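Local structure of nucleoside-diphosphate sugar epimerase (SulA family) (Corynebacterium glutamicum, 3OH8) at residues A[187-192]-A[205-210]; A[256-261]-A[265-270]; A[284-289]-A[301-306]; A[350-353]-A[357-360]. The protein probably acts as an NAD(P)-dependent epimerase of nucleoside-diphosphate sugars, using a Rossmann-type domain of the epimerase/dehydratase family. One frame throughout, in Å; residues are numbered along the deposited sequence.

Overall arrangement
All four contacts lie in the Rossmann-type domain. Contacts 1, 3 and 4 are buried and built on its main, largely parallel sheet, whereas contact 2, only partly buried, lies between the loop after strand 248-254 and the small parallel pair 265-267/412-415. Contact 1 is a small aromatic and apolar meeting of strand ends, and contact 4 ties a helix to the loop after it through aliphatic carbons. Contact 3 instead sets a salt bridge between helix 277-287 and strand 298-308, while contact 2 rests a leucine on a tyrosine ring. Arg303 joins contacts 2 and 3, Phe301 and Gly360 pair the backbones of contacts 3 and 4, and Val206 packs on Ile353 between contacts 1 and 4.

Contact 1: residues A[187-192]-A[205-210]; sequences RFWDPL and LVHLAG
The backbone N of Ala209, whose methyl group meets the indole of Trp189, donates to Thr153 OG1, and Leu208 N donates to the same oxygen. Two consecutive amides therefore grip one hydroxyl at the end of strand 149-153 and fix the bend where strand 204-207 gives way to loop. Against this bend Trp189 brings the far corner of its six-membered ring: CZ3 lies 3.5 Å from Ala209 CB, and CH2 lies 3.7 Å from that same methyl carbon. With CG anti to the backbone N (chi1 171°), the indole extends from the end of strand 187-188 toward the 205-210 segment. The span fits the strand order of a Rossmann fold, in which strands 173-178 and 149-153 come between the two elements joined here, and Trp189 also touches Leu177 and Thr153 on the way. His207 meets the same corner, at CH2 and more distantly CZ2. Its imidazole turns an edge to Trp189 CH2. The two ring planes stand at 87° with centroids 5.9 Å apart, an oblique pair. Within its own segment Trp189 has Pro191 CA 3.3 Å above one ring face, toward the rim, while Leu236 of helix 222-242 adds further apolar packing.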
loop_
_atom_site.group_PDB
_atom_site.type_symbol
_atom_site.label_atom_id
_atom_site.label_comp_id
_atom_site.label_asym_id
_atom_site.label_seq_id
_atom_site.Cartn_x
_atom_site.Cartn_y
_atom_site.Cartn_z
ATOM N N ARG A 187 -9.727 -18.159 -7.297
ATOM C CA ARG A 187 -10.933 -18.930 -7.026
ATOM C C ARG A 187 -12.196 -18.083 -7.079
ATOM O O ARG A 187 -12.240 -16.977 -6.539
ATOM C CB ARG A 187 -10.826 -19.622 -5.677
ATOM C CG ARG A 187 -9.751 -20.674 -5.655
ATOM C CD ARG A 187 -9.590 -21.281 -4.291
ATOM N NE ARG A 187 -8.416 -22.147 -4.257
ATOM C CZ ARG A 187 -7.964 -22.738 -3.161
ATOM N NH1 ARG A 187 -8.589 -22.549 -1.999
ATOM N NH2 ARG A 187 -6.885 -23.507 -3.226
ATOM N N PHE A 188 -13.220 -18.622 -7.734
ATOM C CA PHE A 188 -14.496 -17.950 -7.850
ATOM C C PHE A 188 -15.227 -17.915 -6.513
ATOM O O PHE A 188 -15.458 -18.950 -5.869
ATOM C CB PHE A 188 -15.372 -18.629 -8.917
ATOM C CG PHE A 188 -16.720 -17.998 -9.077
ATOM C CD1 PHE A 188 -16.869 -16.834 -9.810
ATOM C CD2 PHE A 188 -17.844 -18.564 -8.488
ATOM C CE1 PHE A 188 -18.121 -16.244 -9.963
ATOM C CE2 PHE A 188 -19.098 -17.970 -8.630
ATOM C CZ PHE A 188 -19.236 -16.814 -9.366
ATOM N N TRP A 189 -15.591 -16.712 -6.092
ATOM C CA TRP A 189 -16.302 -16.549 -4.836
ATOM C C TRP A 189 -17.712 -16.046 -5.098
ATOM O O TRP A 189 -17.894 -14.963 -5.648
ATOM C CB TRP A 189 -15.553 -15.576 -3.923
ATOM C CG TRP A 189 -16.316 -15.182 -2.685
ATOM C CD1 TRP A 189 -16.949 -16.014 -1.810
ATOM C CD2 TRP A 189 -16.491 -13.854 -2.179
ATOM N NE1 TRP A 189 -17.522 -15.282 -0.789
ATOM C CE2 TRP A 189 -17.252 -13.954 -0.997
ATOM C CE3 TRP A 189 -16.073 -12.589 -2.611
ATOM C CZ2 TRP A 189 -17.608 -12.835 -0.243
ATOM C CZ3 TRP A 189 -16.427 -11.484 -1.860
ATOM C CH2 TRP A 189 -17.190 -11.614 -0.696
ATOM N N ASP A 190 -18.696 -16.848 -4.710
ATOM C CA ASP A 190 -20.105 -16.446 -4.724
ATOM C C ASP A 190 -20.461 -16.014 -3.312
ATOM O O ASP A 190 -20.591 -16.850 -2.431
ATOM C CB ASP A 190 -20.982 -17.632 -5.126
ATOM C CG ASP A 190 -22.451 -17.256 -5.257
ATOM O OD1 ASP A 190 -22.834 -16.170 -4.769
ATOM O OD2 ASP A 190 -23.225 -18.045 -5.844
ATOM N N PRO A 191 -20.596 -14.703 -3.084
ATOM C CA PRO A 191 -20.738 -14.218 -1.705
ATOM C C PRO A 191 -21.898 -14.865 -0.949
ATOM O O PRO A 191 -21.767 -15.124 0.253
ATOM C CB PRO A 191 -20.982 -12.718 -1.880
ATOM C CG PRO A 191 -20.348 -12.385 -3.204
ATOM C CD PRO A 191 -20.592 -13.606 -4.067
ATOM N N LEU A 192 -23.006 -15.137 -1.631
ATOM C CA LEU A 192 -24.181 -15.686 -0.948
ATOM C C LEU A 192 -24.245 -17.200 -1.013
ATOM O O LEU A 192 -25.204 -17.806 -0.546
ATOM C CB LEU A 192 -25.473 -15.078 -1.499
ATOM C CG LEU A 192 -25.636 -13.586 -1.187
ATOM C CD1 LEU A 192 -26.812 -12.993 -1.942
ATOM C CD2 LEU A 192 -25.777 -13.372 0.321
ATOM N N LEU A 205 -7.598 -16.266 6.428
ATOM C CA LEU A 205 -8.529 -15.590 5.531
ATOM C C LEU A 205 -8.522 -14.099 5.807
ATOM O O LEU A 205 -8.699 -13.678 6.948
ATOM C CB LEU A 205 -9.957 -16.111 5.718
ATOM C CG LEU A 205 -11.005 -15.250 4.991
ATOM C CD1 LEU A 205 -10.846 -15.330 3.457
ATOM C CD2 LEU A 205 -12.432 -15.613 5.437
ATOM N N VAL A 206 -8.323 -13.298 4.766
ATOM C CA VAL A 206 -8.513 -11.853 4.893
ATOM C C VAL A 206 -9.751 -11.434 4.106
ATOM O O VAL A 206 -9.806 -11.604 2.882
ATOM C CB VAL A 206 -7.271 -11.066 4.405
ATOM C CG1 VAL A 206 -7.508 -9.556 4.513
ATOM C CG2 VAL A 206 -6.074 -11.471 5.229
ATOM N N HIS A 207 -10.753 -10.914 4.817
ATOM C CA HIS A 207 -12.024 -10.554 4.199
ATOM C C HIS A 207 -12.133 -9.045 4.080
ATOM O O HIS A 207 -12.431 -8.342 5.057
ATOM C CB HIS A 207 -13.208 -11.089 5.009
ATOM C CG HIS A 207 -14.529 -10.846 4.350
ATOM N ND1 HIS A 207 -15.673 -10.541 5.059
ATOM C CD2 HIS A 207 -14.887 -10.854 3.047
ATOM C CE1 HIS A 207 -16.679 -10.378 4.218
ATOM N NE2 HIS A 207 -16.228 -10.566 2.988
ATOM N N LEU A 208 -11.869 -8.569 2.872
ATOM C CA LEU A 208 -11.762 -7.157 2.572
ATOM C C LEU A 208 -12.880 -6.692 1.651
ATOM O O LEU A 208 -13.106 -5.492 1.519
ATOM C CB LEU A 208 -10.438 -6.883 1.866
ATOM C CG LEU A 208 -9.195 -6.692 2.708
ATOM C CD1 LEU A 208 -8.028 -6.409 1.782
ATOM C CD2 LEU A 208 -9.436 -5.528 3.618
ATOM N N ALA A 209 -13.566 -7.634 1.004
ATOM C CA ALA A 209 -14.526 -7.281 -0.047
ATOM C C ALA A 209 -15.568 -6.262 0.423
ATOM O O ALA A 209 -16.120 -6.376 1.516
ATOM C CB ALA A 209 -15.208 -8.516 -0.584
ATOM N N GLY A 210 -15.834 -5.270 -0.422
ATOM C CA GLY A 210 -16.832 -4.257 -0.129
ATOM C C GLY A 210 -16.332 -2.841 -0.350
ATOM O O GLY A 210 -15.138 -2.554 -0.214
#

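Contact 2: residues A[256-261]-A[265-270]; sequences GFYGHD and EILTEE
Tyr258, at the end of a 3-10 turn closed by a 2.9 Å bond from Gly259 N to Gly256 O, faces Leu267 with their CA atoms 7.4 Å apart. The side chains run antiparallel: Tyr258 CG lies anti to the carbonyl carbon (chi1 -57°), which turns the ring along the 267-269 backbone, while the leucine heads for the root of the tyrosine. Leu267 sets its CB over the phenol ring of Tyr258, 4.2 Å from the centroid and 12° off the ring normal, a CH-pi contact. Beyond it CD1 reaches Tyr258 CB at 3.7 Å. The opposite ring face has Phe257 CD2 3.6 Å above its plane near the rim. The turn follows strand 248-254 of the Rossmann-type sheet, and its Phe-Tyr-Gly sequence is consistent with the tyrosine-glycine pair that often follows this strand in extended short-chain dehydrogenases. At the far end of the ring, Tyr258 OH lies 3.6 Å from Glu269 CA and is hydrogen-bonded to Asn363 ND2 and Arg303 NH1, which hold the phenol by its tip. The carboxylate of Glu269 turns to the backbone N atoms of Asn363 and Ala419, anchoring the second segment beside strand 360-364 and helix 418-422.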
loop_
_atom_site.group_PDB
_atom_site.type_symbol
_atom_site.label_atom_id
_atom_site.label_comp_id
_atom_site.label_asym_id
_atom_site.label_seq_id
_atom_site.Cartn_x
_atom_site.Cartn_y
_atom_site.Cartn_z
ATOM N N GLY A 256 -16.732 3.627 11.644
ATOM C CA GLY A 256 -18.166 3.877 11.650
ATOM C C GLY A 256 -18.850 3.081 12.742
ATOM O O GLY A 256 -19.991 3.355 13.103
ATOM N N PHE A 257 -18.147 2.078 13.261
ATOM C CA PHE A 257 -18.602 1.330 14.424
ATOM C C PHE A 257 -18.948 2.268 15.588
ATOM O O PHE A 257 -19.868 1.991 16.358
ATOM C CB PHE A 257 -17.513 0.354 14.868
ATOM C CG PHE A 257 -17.833 -0.379 16.146
ATOM C CD1 PHE A 257 -18.529 -1.585 16.117
ATOM C CD2 PHE A 257 -17.436 0.128 17.373
ATOM C CE1 PHE A 257 -18.828 -2.273 17.292
ATOM C CE2 PHE A 257 -17.734 -0.548 18.550
ATOM C CZ PHE A 257 -18.434 -1.753 18.507
ATOM N N TYR A 258 -18.191 3.356 15.722
ATOM C CA TYR A 258 -18.358 4.271 16.844
ATOM C C TYR A 258 -19.479 5.269 16.587
ATOM O O TYR A 258 -19.792 6.112 17.443
ATOM C CB TYR A 258 -17.038 5.003 17.147
ATOM C CG TYR A 258 -15.918 4.050 17.434
ATOM C CD1 TYR A 258 -15.917 3.287 18.594
ATOM C CD2 TYR A 258 -14.871 3.884 16.530
ATOM C CE1 TYR A 258 -14.896 2.390 18.861
ATOM C CE2 TYR A 258 -13.839 2.984 16.786
ATOM C CZ TYR A 258 -13.864 2.243 17.943
ATOM O OH TYR A 258 -12.867 1.359 18.193
ATOM N N GLY A 259 -20.081 5.166 15.411
ATOM C CA GLY A 259 -21.091 6.117 15.002
ATOM C C GLY A 259 -20.454 7.171 14.124
ATOM O O GLY A 259 -19.226 7.323 14.100
ATOM N N HIS A 260 -21.283 7.912 13.399
ATOM C CA HIS A 260 -20.765 8.903 12.468
ATOM C C HIS A 260 -20.237 10.144 13.187
ATOM O O HIS A 260 -19.377 10.847 12.664
ATOM C CB HIS A 260 -21.810 9.259 11.394
ATOM C CG HIS A 260 -22.848 10.241 11.842
ATOM N ND1 HIS A 260 -22.772 11.587 11.553
ATOM C CD2 HIS A 260 -23.997 10.073 12.538
ATOM C CE1 HIS A 260 -23.823 12.207 12.060
ATOM N NE2 HIS A 260 -24.583 11.310 12.662
ATOM N N ASP A 261 -20.716 10.389 14.403
ATOM C CA ASP A 261 -20.384 11.640 15.081
ATOM C C ASP A 261 -20.305 11.492 16.598
ATOM O O ASP A 261 -21.336 11.387 17.261
ATOM C CB ASP A 261 -21.430 12.692 14.700
ATOM C CG ASP A 261 -21.150 14.058 15.301
ATOM O OD1 ASP A 261 -20.158 14.215 16.049
ATOM O OD2 ASP A 261 -21.940 14.982 15.012
ATOM N N GLU A 265 -14.879 13.207 21.791
ATOM C CA GLU A 265 -14.563 11.995 22.536
ATOM C C GLU A 265 -13.490 11.198 21.804
ATOM O O GLU A 265 -13.603 10.949 20.603
ATOM C CB GLU A 265 -15.810 11.133 22.712
ATOM C CG GLU A 265 -15.555 9.845 23.466
ATOM C CD GLU A 265 -16.760 8.933 23.455
ATOM O OE1 GLU A 265 -17.820 9.379 22.975
ATOM O OE2 GLU A 265 -16.654 7.778 23.925
ATOM N N ILE A 266 -12.440 10.825 22.525
ATOM C CA ILE A 266 -11.358 10.056 21.936
ATOM C C ILE A 266 -11.811 8.608 21.856
ATOM O O ILE A 266 -12.127 7.996 22.871
ATOM C CB ILE A 266 -10.082 10.149 22.782
ATOM C CG1 ILE A 266 -9.488 11.560 22.687
ATOM C CG2 ILE A 266 -9.068 9.116 22.335
ATOM C CD1 ILE A 266 -8.271 11.774 23.563
ATOM N N LEU A 267 -11.864 8.069 20.646
ATOM C CA LEU A 267 -12.390 6.721 20.441
ATOM C C LEU A 267 -11.288 5.663 20.425
ATOM O O LEU A 267 -10.364 5.711 19.609
ATOM C CB LEU A 267 -13.210 6.661 19.144
ATOM C CG LEU A 267 -14.346 7.692 19.094
ATOM C CD1 LEU A 267 -14.842 7.895 17.659
ATOM C CD2 LEU A 267 -15.491 7.269 20.027
ATOM N N THR A 268 -11.416 4.701 21.330
ATOM C CA THR A 268 -10.456 3.619 21.491
ATOM C C THR A 268 -11.195 2.309 21.273
ATOM O O THR A 268 -12.416 2.289 21.243
ATOM C CB THR A 268 -9.879 3.639 22.924
ATOM O OG1 THR A 268 -8.975 4.746 23.054
ATOM C CG2 THR A 268 -9.143 2.362 23.240
ATOM N N GLU A 269 -10.473 1.204 21.144
ATOM C CA GLU A 269 -11.146 -0.078 20.993
ATOM C C GLU A 269 -11.977 -0.413 22.235
ATOM O O GLU A 269 -12.747 -1.376 22.237
ATOM C CB GLU A 269 -10.143 -1.186 20.665
ATOM C CG GLU A 269 -9.399 -0.978 19.317
ATOM C CD GLU A 269 -8.167 -0.081 19.426
ATOM O OE1 GLU A 269 -7.889 0.446 20.525
ATOM O OE2 GLU A 269 -7.463 0.094 18.407
ATOM N N GLU A 270 -11.820 0.391 23.284
ATOM C CA GLU A 270 -12.606 0.237 24.509
ATOM C C GLU A 270 -13.923 0.994 24.437
ATOM O O GLU A 270 -14.837 0.729 25.217
ATOM C CB GLU A 270 -11.844 0.787 25.718
ATOM C CG GLU A 270 -10.469 0.233 25.906
ATOM C CD GLU A 270 -10.480 -1.057 26.666
ATOM O OE1 GLU A 270 -9.924 -1.079 27.786
ATOM O OE2 GLU A 270 -11.046 -2.045 26.146
#

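Contact 3: residues A[284-289]-A[301-306]; sequences DWEHAT and FIRTGV
Glu286 stacks its carboxylate parallel to the ring of Phe301, the planes 4° apart and offset past the CG-CD2 side, and is gripped side-on by Arg303, through NE and NH2. The stem of the glutamate shares in the stacking: CB sits 4.0 Å from the Phe301 centroid, over the face but offset toward the rim, and OE1 comes within 3.7 Å of Phe301 CD2. Beyond CG the chain is extended, which carries the acid along the ring to the guanidinium. There Arg303 NE donates to Glu286 OE2 over 2.9 Å, and Arg303 NH2 donates to Glu286 OE1 over 3.0 Å, the latter almost straight at 173°. Each oxygen uses its syn lone pair, and the carboxylate and guanidinium planes differ by just 13°, so the two bonds fix the rotation of both groups. This bidentate salt bridge joins helix 277-287 of a beta-alpha-beta crossover to its second strand: strand 248-254 leads, by way of this helix and the short helix 290-294, to the adjacent parallel strand 298-308. Ser253 OG, from the first of these strands, bonds to Glu286 OE2 as well, and Phe257 makes a cation-pi contact with Arg303. With several donors turned on it, the buried acid would probably remain ionised. Thr289 meets Phe301 differently, its OG1 lying near the ring plane at the edge, 3.0 Å from CE1. The hydroxyl donates to Glu286 O over 2.8 Å, and that carbonyl also accepts from Thr289 N at 3.1 Å, so the backbone turn places the threonine against the ring.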
loop_
_atom_site.group_PDB
_atom_site.type_symbol
_atom_site.label_atom_id
_atom_site.label_comp_id
_atom_site.label_asym_id
_atom_site.label_seq_id
_atom_site.Cartn_x
_atom_site.Cartn_y
_atom_site.Cartn_z
ATOM N N ASP A 284 -23.315 -5.406 13.295
ATOM C CA ASP A 284 -23.782 -6.625 12.634
ATOM C C ASP A 284 -22.681 -7.231 11.769
ATOM O O ASP A 284 -22.498 -8.444 11.723
ATOM C CB ASP A 284 -24.973 -6.310 11.748
ATOM C CG ASP A 284 -26.210 -5.911 12.549
ATOM O OD1 ASP A 284 -26.198 -6.094 13.783
ATOM O OD2 ASP A 284 -27.178 -5.413 11.940
ATOM N N TRP A 285 -21.963 -6.364 11.064
ATOM C CA TRP A 285 -20.880 -6.789 10.185
ATOM C C TRP A 285 -19.802 -7.534 10.990
ATOM O O TRP A 285 -19.326 -8.603 10.593
ATOM C CB TRP A 285 -20.322 -5.538 9.514
ATOM C CG TRP A 285 -19.280 -5.717 8.472
ATOM C CD1 TRP A 285 -18.892 -6.874 7.862
ATOM C CD2 TRP A 285 -18.490 -4.669 7.901
ATOM N NE1 TRP A 285 -17.898 -6.610 6.940
ATOM C CE2 TRP A 285 -17.635 -5.264 6.946
ATOM C CE3 TRP A 285 -18.423 -3.285 8.107
ATOM C CZ2 TRP A 285 -16.716 -4.520 6.196
ATOM C CZ3 TRP A 285 -17.509 -2.547 7.368
ATOM C CH2 TRP A 285 -16.662 -3.171 6.423
ATOM N N GLU A 286 -19.431 -6.986 12.138
ATOM C CA GLU A 286 -18.491 -7.674 13.010
ATOM C C GLU A 286 -19.082 -8.949 13.620
ATOM O O GLU A 286 -18.416 -9.984 13.701
ATOM C CB GLU A 286 -17.980 -6.717 14.090
ATOM C CG GLU A 286 -17.151 -5.577 13.491
ATOM C CD GLU A 286 -16.540 -4.680 14.543
ATOM O OE1 GLU A 286 -16.634 -5.017 15.742
ATOM O OE2 GLU A 286 -15.974 -3.632 14.172
ATOM N N HIS A 287 -20.342 -8.890 14.041
ATOM C CA HIS A 287 -20.935 -10.044 14.712
ATOM C C HIS A 287 -21.089 -11.243 13.770
ATOM O O HIS A 287 -21.140 -12.382 14.208
ATOM C CB HIS A 287 -22.290 -9.681 15.344
ATOM C CG HIS A 287 -22.934 -10.830 16.057
ATOM N ND1 HIS A 287 -24.062 -11.465 15.586
ATOM C CD2 HIS A 287 -22.578 -11.487 17.187
ATOM C CE1 HIS A 287 -24.387 -12.450 16.405
ATOM N NE2 HIS A 287 -23.501 -12.484 17.385
ATOM N N ALA A 288 -21.155 -10.982 12.470
ATOM C CA ALA A 288 -21.238 -12.054 11.492
ATOM C C ALA A 288 -20.008 -12.980 11.472
ATOM O O ALA A 288 -20.072 -14.068 10.895
ATOM C CB ALA A 288 -21.501 -11.479 10.098
ATOM N N THR A 289 -18.900 -12.560 12.093
ATOM C CA THR A 289 -17.711 -13.418 12.175
ATOM C C THR A 289 -17.803 -14.425 13.321
ATOM O O THR A 289 -16.918 -15.267 13.492
ATOM C CB THR A 289 -16.372 -12.622 12.354
ATOM O OG1 THR A 289 -16.372 -11.925 13.604
ATOM C CG2 THR A 289 -16.145 -11.636 11.213
ATOM N N PHE A 301 -10.963 -7.448 13.834
ATOM C CA PHE A 301 -11.762 -6.523 13.043
ATOM C C PHE A 301 -10.917 -5.296 12.822
ATOM O O PHE A 301 -10.506 -4.634 13.777
ATOM C CB PHE A 301 -13.035 -6.118 13.797
ATOM C CG PHE A 301 -13.743 -7.267 14.434
ATOM C CD1 PHE A 301 -14.349 -8.234 13.652
ATOM C CD2 PHE A 301 -13.810 -7.380 15.811
ATOM C CE1 PHE A 301 -15.003 -9.297 14.229
ATOM C CE2 PHE A 301 -14.464 -8.449 16.398
ATOM C CZ PHE A 301 -15.057 -9.410 15.600
ATOM N N ILE A 302 -10.634 -5.000 11.563
ATOM C CA ILE A 302 -9.794 -3.851 11.234
ATOM C C ILE A 302 -10.716 -2.656 11.007
ATOM O O ILE A 302 -11.208 -2.443 9.903
ATOM C CB ILE A 302 -8.934 -4.139 9.986
ATOM C CG1 ILE A 302 -8.143 -5.438 10.182
ATOM C CG2 ILE A 302 -7.983 -2.984 9.691
ATOM C CD1 ILE A 302 -7.373 -5.509 11.508
ATOM N N ARG A 303 -10.981 -1.909 12.078
ATOM C CA ARG A 303 -11.830 -0.735 11.984
ATOM C C ARG A 303 -11.040 0.384 11.320
ATOM O O ARG A 303 -10.293 1.104 11.972
ATOM C CB ARG A 303 -12.334 -0.320 13.377
ATOM C CG ARG A 303 -13.121 -1.429 14.075
ATOM C CD ARG A 303 -13.690 -0.990 15.443
ATOM N NE ARG A 303 -14.492 -2.058 16.035
ATOM C CZ ARG A 303 -14.786 -2.151 17.329
ATOM N NH1 ARG A 303 -14.342 -1.242 18.197
ATOM N NH2 ARG A 303 -15.517 -3.167 17.753
ATOM N N THR A 304 -11.212 0.515 10.011
ATOM C CA THR A 304 -10.413 1.436 9.219
ATOM C C THR A 304 -10.954 2.860 9.202
ATOM O O THR A 304 -12.169 3.085 9.134
ATOM C CB THR A 304 -10.352 0.975 7.761
ATOM O OG1 THR A 304 -10.058 -0.426 7.724
ATOM C CG2 THR A 304 -9.268 1.751 7.025
ATOM N N GLY A 305 -10.035 3.814 9.248
ATOM C CA GLY A 305 -10.360 5.206 9.005
ATOM C C GLY A 305 -10.447 5.402 7.508
ATOM O O GLY A 305 -10.569 4.434 6.764
ATOM N N VAL A 306 -10.378 6.651 7.072
ATOM C CA VAL A 306 -10.375 6.965 5.661
ATOM C C VAL A 306 -8.967 6.741 5.117
ATOM O O VAL A 306 -8.022 7.412 5.516
ATOM C CB VAL A 306 -10.776 8.431 5.415
ATOM C CG1 VAL A 306 -10.570 8.797 3.939
ATOM C CG2 VAL A 306 -12.217 8.660 5.851
#

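Contact 4: residues A[350-353]-A[357-360]; sequences YRAI and QISG
Ile358 pushes its CD1 methyl into the angle between Arg351 and Ala352, 3.4 Å from Arg351 CG and 3.5 Å from Ala352 CA. The same methyl follows the arginine outward, 3.6 Å from Arg351 CD, and the two side chains cross at about a right angle. The second branch, CG2, rests alongside Ala352 CB at 3.9 Å. Ile358 manages both because CG1 lies anti to the carbonyl carbon with chi2 extended (-178°), which sends CD1 outward to the arginine while CG2 keeps to the alanine. Arg351 is itself straight from CG to NE, offering its methylene chain to the isoleucine. Asp355 positions the pieces: its carboxylate forms a salt bridge with Arg351 NE and accepts a hydrogen bond from Gln357 N, tying the guanidinium to the start of the loop. Farther out, Arg298 NH1 bonds to both Ala352 O and Ile358 O, bridging helix 342-354 and the link that leads into strand 360-364 of the Rossmann-type sheet. His425 ND1 is the partner of Arg351 NH1. Across the two segments the grip is thus mainly aliphatic, while the charge of Arg351, met by Asp355, is probably held away from the isoleucine-methylene contact.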
loop_
_atom_site.group_PDB
_atom_site.type_symbol
_atom_site.label_atom_id
_atom_site.label_comp_id
_atom_site.label_asym_id
_atom_site.label_seq_id
_atom_site.Cartn_x
_atom_site.Cartn_y
_atom_site.Cartn_z
ATOM N N TYR A 350 -1.286 -6.825 7.208
ATOM C CA TYR A 350 -0.166 -7.752 7.081
ATOM C C TYR A 350 0.243 -8.218 8.471
ATOM O O TYR A 350 0.337 -9.420 8.728
ATOM C CB TYR A 350 0.973 -7.039 6.346
ATOM C CG TYR A 350 2.107 -7.906 5.846
ATOM C CD1 TYR A 350 2.758 -8.792 6.685
ATOM C CD2 TYR A 350 2.560 -7.791 4.530
ATOM C CE1 TYR A 350 3.829 -9.572 6.218
ATOM C CE2 TYR A 350 3.617 -8.556 4.057
ATOM C CZ TYR A 350 4.247 -9.443 4.909
ATOM O OH TYR A 350 5.298 -10.201 4.433
ATOM N N ARG A 351 0.438 -7.269 9.385
ATOM C CA ARG A 351 0.734 -7.626 10.761
ATOM C C ARG A 351 -0.333 -8.537 11.370
ATOM O O ARG A 351 -0.005 -9.525 12.035
ATOM C CB ARG A 351 0.908 -6.379 11.641
ATOM C CG ARG A 351 1.320 -6.748 13.052
ATOM C CD ARG A 351 1.530 -5.561 13.986
ATOM N NE ARG A 351 1.904 -6.082 15.296
ATOM C CZ ARG A 351 2.625 -5.434 16.201
ATOM N NH1 ARG A 351 3.050 -4.200 15.971
ATOM N NH2 ARG A 351 2.934 -6.048 17.339
ATOM N N ALA A 352 -1.607 -8.195 11.170
ATOM C CA ALA A 352 -2.689 -9.010 11.738
ATOM C C ALA A 352 -2.594 -10.457 11.247
ATOM O O ALA A 352 -2.821 -11.406 11.999
ATOM C CB ALA A 352 -4.052 -8.414 11.380
ATOM N N ILE A 353 -2.258 -10.614 9.970
ATOM C CA ILE A 353 -2.138 -11.938 9.381
ATOM C C ILE A 353 -1.118 -12.811 10.116
ATOM O O ILE A 353 -1.404 -13.973 10.437
ATOM C CB ILE A 353 -1.787 -11.842 7.880
ATOM C CG1 ILE A 353 -2.971 -11.266 7.096
ATOM C CG2 ILE A 353 -1.354 -13.192 7.331
ATOM C CD1 ILE A 353 -2.613 -10.944 5.634
ATOM N N GLN A 357 -0.671 -11.884 18.317
ATOM C CA GLN A 357 -1.040 -10.932 19.372
ATOM C C GLN A 357 -2.272 -10.120 18.994
ATOM O O GLN A 357 -2.927 -9.514 19.849
ATOM C CB GLN A 357 0.086 -9.937 19.636
ATOM C CG GLN A 357 1.301 -10.491 20.332
ATOM C CD GLN A 357 2.408 -9.452 20.435
ATOM O OE1 GLN A 357 2.953 -9.007 19.423
ATOM N NE2 GLN A 357 2.741 -9.060 21.658
ATOM N N ILE A 358 -2.568 -10.090 17.704
ATOM C CA ILE A 358 -3.644 -9.250 17.188
ATOM C C ILE A 358 -4.966 -10.000 17.156
ATOM O O ILE A 358 -5.134 -10.959 16.402
ATOM C CB ILE A 358 -3.299 -8.710 15.783
ATOM C CG1 ILE A 358 -2.054 -7.825 15.885
ATOM C CG2 ILE A 358 -4.471 -7.926 15.189
ATOM C CD1 ILE A 358 -1.643 -7.207 14.598
ATOM N N SER A 359 -5.908 -9.572 17.988
ATOM C CA SER A 359 -7.241 -10.152 17.926
ATOM C C SER A 359 -8.265 -9.172 18.475
ATOM O O SER A 359 -7.909 -8.234 19.202
ATOM C CB SER A 359 -7.301 -11.489 18.679
ATOM O OG SER A 359 -7.412 -11.295 20.067
ATOM N N GLY A 360 -9.531 -9.377 18.114
ATOM C CA GLY A 360 -10.580 -8.435 18.491
ATOM C C GLY A 360 -10.529 -7.202 17.607
ATOM O O GLY A 360 -9.897 -7.220 16.540
#